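Local coordinates for protein putative phosphatase (DUF442) (Shewanella putrefaciens CN-32, PDB 3GXH) that is a putative phosphatase of the tyrosine and dual-specificity phosphatase type, and so probably hydrolyses phosphate esters, although its substrate is not known, at residues Pro20-Ser25 with Lys98-His103; Val44-Pro49 with Met68-Ile73. One frame throughout, in Å; residues are numbered along the deposited sequence.

Contact 1. Residues Pro20-Ser25 with Lys98-His103; sequences PQLLSS and KDVLVH
L101 lays its CD1 methyl over the neighbouring strand, 3.7 Å from CB of L23 and 3.4 Å from OG of S25. The leucine reaches across because CG stands anti to its backbone N (chi1 170°), which swings the branched end toward the space between L23 and S25. On the other face of the sheet L22 answers in kind: its CD1 methyl sits 4.1 Å from CG1 of V102 and also meets CG1 of V100, the side chains of L22 and V102 crossing obliquely. Helices 82-94 and 108-120 cover this face through M92, F88 and A114, so branched aliphatic residues suit it, being compact and without polar groups to satisfy.

Between the faces run four parallel-strand hydrogen bonds, from V100 N to Q21 O at one end to the more bent S25 N to V102 O, 142° at the hydrogen, at the other. These are central strands of the phosphatase sheet, and 100-103 leads into C104 and an HCX5R sequence, consistent with the phosphate-binding P-loop of tyrosine phosphatases.

At the solvent end the chemistry changes. Q21 and D99 cross at about a right angle, with OD1 of D99 against CB of Q21 at 3.3 Å, and one water donates both to that OD1 and to O of P20. At the far end H103 sets its CB against O and OG of S25, while its ring leads away and NE2 hydrogen-bonds to OE2 of E59. S24, a small polar residue on the largely apolar face, has its OG hydrogen-bonded to the side-chain amides of Q18 and N107 and to O of Q16. The strand pair thus owes its cohesion to backbone bonds and close-fitting methyls, with one water bridging P20 and D99 just before the strands.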
# COMPACT_ATOMS: atom_id res chain seq x y z
N PRO A 20 1.24 11.99 6.09
CA PRO A 20 2.39 12.68 5.51
C PRO A 20 3.58 11.76 5.07
O PRO A 20 4.21 12.11 4.05
CB PRO A 20 2.78 13.68 6.62
CG PRO A 20 1.39 14.04 7.20
CD PRO A 20 0.69 12.70 7.26
N GLN A 21 3.80 10.63 5.74
CA GLN A 21 4.84 9.63 5.30
C GLN A 21 4.33 8.29 4.68
O GLN A 21 5.09 7.33 4.59
CB GLN A 21 5.79 9.26 6.45
CG GLN A 21 6.51 10.45 7.15
CD GLN A 21 7.52 9.99 8.29
OE1 GLN A 21 7.13 9.37 9.29
NE2 GLN A 21 8.78 10.20 8.03
N LEU A 22 3.04 8.19 4.40
CA LEU A 22 2.51 6.96 3.80
C LEU A 22 1.63 7.30 2.61
O LEU A 22 0.59 7.96 2.74
CB LEU A 22 1.65 6.19 4.81
CG LEU A 22 1.13 4.86 4.31
CD1 LEU A 22 2.23 3.89 3.90
CD2 LEU A 22 0.18 4.29 5.43
N LEU A 23 2.03 6.81 1.44
CA LEU A 23 1.26 6.82 0.23
C LEU A 23 0.72 5.43 -0.02
O LEU A 23 1.37 4.43 0.31
CB LEU A 23 2.15 7.20 -0.94
CG LEU A 23 2.80 8.56 -0.90
CD1 LEU A 23 3.67 8.77 -2.11
CD2 LEU A 23 1.72 9.67 -0.79
N SER A 24 -0.47 5.33 -0.61
CA SER A 24 -0.99 4.06 -1.15
C SER A 24 -1.31 4.31 -2.62
O SER A 24 -1.66 5.40 -3.01
CB SER A 24 -2.21 3.57 -0.37
OG SER A 24 -3.34 4.46 -0.56
N SER A 25 -1.18 3.29 -3.45
CA SER A 25 -1.51 3.43 -4.85
C SER A 25 -1.75 2.13 -5.55
O SER A 25 -1.56 1.04 -5.00
CB SER A 25 -0.41 4.20 -5.60
OG SER A 25 0.76 3.44 -5.86
N LYS A 98 10.66 6.53 7.72
CA LYS A 98 10.86 6.66 6.27
C LYS A 98 9.54 6.98 5.55
O LYS A 98 8.45 6.66 6.03
CB LYS A 98 11.45 5.38 5.69
CG LYS A 98 12.79 4.95 6.29
CD LYS A 98 13.89 5.88 5.85
CE LYS A 98 15.29 5.34 6.21
NZ LYS A 98 16.31 6.44 6.09
N ASP A 99 9.66 7.58 4.36
CA ASP A 99 8.51 7.79 3.49
C ASP A 99 8.26 6.54 2.66
O ASP A 99 9.17 6.07 1.99
CB ASP A 99 8.70 8.98 2.60
CG ASP A 99 8.63 10.28 3.40
OD1 ASP A 99 7.60 10.51 4.05
OD2 ASP A 99 9.62 10.98 3.44
N VAL A 100 7.07 5.97 2.78
CA VAL A 100 6.72 4.66 2.23
C VAL A 100 5.57 4.80 1.24
O VAL A 100 4.59 5.54 1.47
CB VAL A 100 6.29 3.74 3.35
CG1 VAL A 100 5.86 2.34 2.82
CG2 VAL A 100 7.41 3.63 4.44
N LEU A 101 5.68 4.07 0.15
CA LEU A 101 4.53 3.75 -0.71
C LEU A 101 4.15 2.30 -0.53
O LEU A 101 5.06 1.44 -0.66
CB LEU A 101 4.89 3.96 -2.19
CG LEU A 101 3.86 3.44 -3.18
CD1 LEU A 101 2.53 4.22 -3.07
CD2 LEU A 101 4.33 3.48 -4.63
N VAL A 102 2.90 2.02 -0.23
CA VAL A 102 2.40 0.64 -0.32
C VAL A 102 1.47 0.61 -1.52
O VAL A 102 0.60 1.50 -1.66
CB VAL A 102 1.76 0.15 0.97
CG1 VAL A 102 0.59 1.07 1.46
CG2 VAL A 102 1.34 -1.31 0.90
N HIS A 103 1.64 -0.37 -2.39
CA HIS A 103 0.82 -0.42 -3.60
C HIS A 103 0.45 -1.80 -4.03
O HIS A 103 1.02 -2.80 -3.59
CB HIS A 103 1.54 0.29 -4.76
CG HIS A 103 2.55 -0.57 -5.46
ND1 HIS A 103 2.18 -1.41 -6.50
CD2 HIS A 103 3.89 -0.72 -5.30
CE1 HIS A 103 3.27 -2.05 -6.93
NE2 HIS A 103 4.30 -1.67 -6.21
O HOH W 1 6.73 12.96 4.48

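Contact 2. Residues Val44-Pro49 with Met68-Ile73; sequences VINLMP and MDYVYI
The Y72 ring takes M48 O at its edge, in the ring plane, 3.5 Å from CE1, and CA of P49 also lies near that plane, by the hydroxyl. The Y70 ring is met obliquely, by O of V44 and by CB of N46, the latter 3.8 Å from CE1. The flat amide of N46 lies beside both tyrosines, turned 47° from the Y70 ring and 49° from that of Y72. Its ND2 donates to OH of Y70 at 2.9 Å, with the oxygen in the amide plane. CG anti to the backbone N (chi1 179°) carries the amide out to that hydroxyl, while OD1 accepts M48 N. Asparagine fits here because one short amide can both donate across the strands and close an Asx turn just after its own strand.

These are the two parallel strands of the beta-alpha-beta unit formed by strand 43-46, helix 59-65 and strand 69-72, stitched by four backbone bonds from V44 N to D69 O through to I73 N to N46 O. On the opposite face I45 sets CG1 beside CB of V71 at 4.0 Å and CG2 near CD1 of I73; beta-branched chains are compact enough to lie side by side under helix 82-94. On the tyrosine face M68, a selenomethionine bent at its end, brings CE to CG2 of V44. Partly exposed tyrosines suit this outermost strand, each ring packing while its hydroxyl finds a polar partner; Y72 OH is hydrogen-bonded to the backbone N of D50.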
# COMPACT_ATOMS: atom_id res chain seq x y z
N VAL A 44 9.37 1.16 -1.19
CA VAL A 44 8.18 0.71 -1.86
C VAL A 44 7.82 -0.68 -1.36
O VAL A 44 8.71 -1.57 -1.41
CB VAL A 44 8.38 0.64 -3.39
CG1 VAL A 44 7.13 0.03 -4.06
CG2 VAL A 44 8.64 2.05 -3.96
N ILE A 45 6.61 -0.85 -0.86
CA ILE A 45 6.07 -2.12 -0.37
C ILE A 45 5.02 -2.55 -1.37
O ILE A 45 4.01 -1.89 -1.55
CB ILE A 45 5.51 -2.03 1.06
CG1 ILE A 45 6.58 -1.48 2.01
CG2 ILE A 45 4.97 -3.41 1.47
CD1 ILE A 45 6.06 -1.29 3.42
N ASN A 46 5.30 -3.67 -2.06
CA ASN A 46 4.47 -4.18 -3.15
C ASN A 46 3.69 -5.36 -2.66
O ASN A 46 4.25 -6.37 -2.21
CB ASN A 46 5.38 -4.62 -4.29
CG ASN A 46 4.64 -5.20 -5.47
OD1 ASN A 46 3.40 -5.04 -5.60
ND2 ASN A 46 5.41 -5.92 -6.30
N LEU A 47 2.35 -5.22 -2.70
CA LEU A 47 1.39 -6.29 -2.30
C LEU A 47 0.84 -7.09 -3.49
O LEU A 47 0.06 -8.00 -3.30
CB LEU A 47 0.21 -5.71 -1.52
CG LEU A 47 0.53 -4.82 -0.33
CD1 LEU A 47 -0.75 -4.33 0.32
CD2 LEU A 47 1.46 -5.47 0.71
N MSE A 48 1.23 -6.70 -4.70
CA MSE A 48 0.74 -7.35 -5.91
C MSE A 48 1.55 -8.59 -6.24
O MSE A 48 2.74 -8.50 -6.46
CB MSE A 48 0.84 -6.35 -7.06
CG MSE A 48 0.49 -6.90 -8.43
SE MSE A 48 0.63 -5.50 -9.75
CE MSE A 48 -0.32 -6.37 -11.23
N PRO A 49 0.91 -9.75 -6.34
CA PRO A 49 1.68 -10.94 -6.72
C PRO A 49 2.37 -10.79 -8.07
O PRO A 49 1.78 -10.33 -9.07
CB PRO A 49 0.59 -12.04 -6.79
CG PRO A 49 -0.47 -11.59 -5.87
CD PRO A 49 -0.49 -10.09 -6.05
N MSE A 68 15.41 3.39 -4.33
CA MSE A 68 14.59 3.11 -3.18
C MSE A 68 14.69 1.68 -2.69
O MSE A 68 15.20 0.81 -3.41
CB MSE A 68 13.12 3.38 -3.53
CG MSE A 68 12.85 4.82 -3.87
SE MSE A 68 11.06 5.26 -4.46
CE MSE A 68 11.11 4.25 -6.15
N ASP A 69 14.27 1.44 -1.46
CA ASP A 69 14.27 0.11 -0.87
C ASP A 69 12.98 -0.59 -1.31
O ASP A 69 11.96 0.07 -1.53
CB ASP A 69 14.29 0.20 0.66
CG ASP A 69 15.56 0.72 1.22
OD1 ASP A 69 16.61 0.60 0.58
OD2 ASP A 69 15.48 1.24 2.36
N TYR A 70 13.05 -1.91 -1.47
CA TYR A 70 11.96 -2.71 -1.99
C TYR A 70 11.58 -3.81 -1.01
O TYR A 70 12.44 -4.55 -0.55
CB TYR A 70 12.40 -3.34 -3.32
CG TYR A 70 11.32 -4.18 -3.96
CD1 TYR A 70 10.15 -3.58 -4.38
CD2 TYR A 70 11.46 -5.56 -4.11
CE1 TYR A 70 9.13 -4.30 -4.98
CE2 TYR A 70 10.44 -6.29 -4.72
CZ TYR A 70 9.30 -5.66 -5.19
OH TYR A 70 8.25 -6.38 -5.77
N VAL A 71 10.30 -3.90 -0.69
CA VAL A 71 9.71 -4.97 0.13
C VAL A 71 8.58 -5.61 -0.65
O VAL A 71 7.67 -4.88 -1.13
CB VAL A 71 9.22 -4.43 1.49
CG1 VAL A 71 8.75 -5.59 2.37
CG2 VAL A 71 10.27 -3.56 2.18
N TYR A 72 8.58 -6.95 -0.75
CA TYR A 72 7.59 -7.69 -1.50
C TYR A 72 6.81 -8.58 -0.54
O TYR A 72 7.36 -9.50 0.04
CB TYR A 72 8.29 -8.54 -2.56
CG TYR A 72 7.41 -9.45 -3.36
CD1 TYR A 72 6.30 -8.93 -4.07
CD2 TYR A 72 7.64 -10.79 -3.43
CE1 TYR A 72 5.56 -9.75 -4.85
CE2 TYR A 72 6.84 -11.63 -4.20
CZ TYR A 72 5.80 -11.09 -4.91
OH TYR A 72 5.00 -11.94 -5.69
N ILE A 73 5.53 -8.29 -0.38
CA ILE A 73 4.59 -9.01 0.47
C ILE A 73 3.35 -9.32 -0.38
O ILE A 73 2.34 -8.61 -0.28
CB ILE A 73 4.27 -8.22 1.77
CG1 ILE A 73 5.53 -7.88 2.54
CG2 ILE A 73 3.28 -9.02 2.67
CD1 ILE A 73 5.35 -6.94 3.70

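Overall arrangement
Both contacts belong to one sheet, and strands 100-103 and 43-46 are neighbours in it: L101 O lies 2.8 Å from I45 N and H103 O lies 2.9 Å from L47 N, both probable hydrogen bonds. Contact 2 is nested within the chain between the segments of contact 1. Contact 1 is the more buried: L22, V100 and V102 lie under helices 82-94 and 108-120, while L23 meets loop residues. Contact 2 includes the outermost strand, 69-72, and is only partly buried; there tyrosines, an asparagine amide and V44 share one face, I45 and V71 the other. H103 joins the two, its ring packing on V44 and N46.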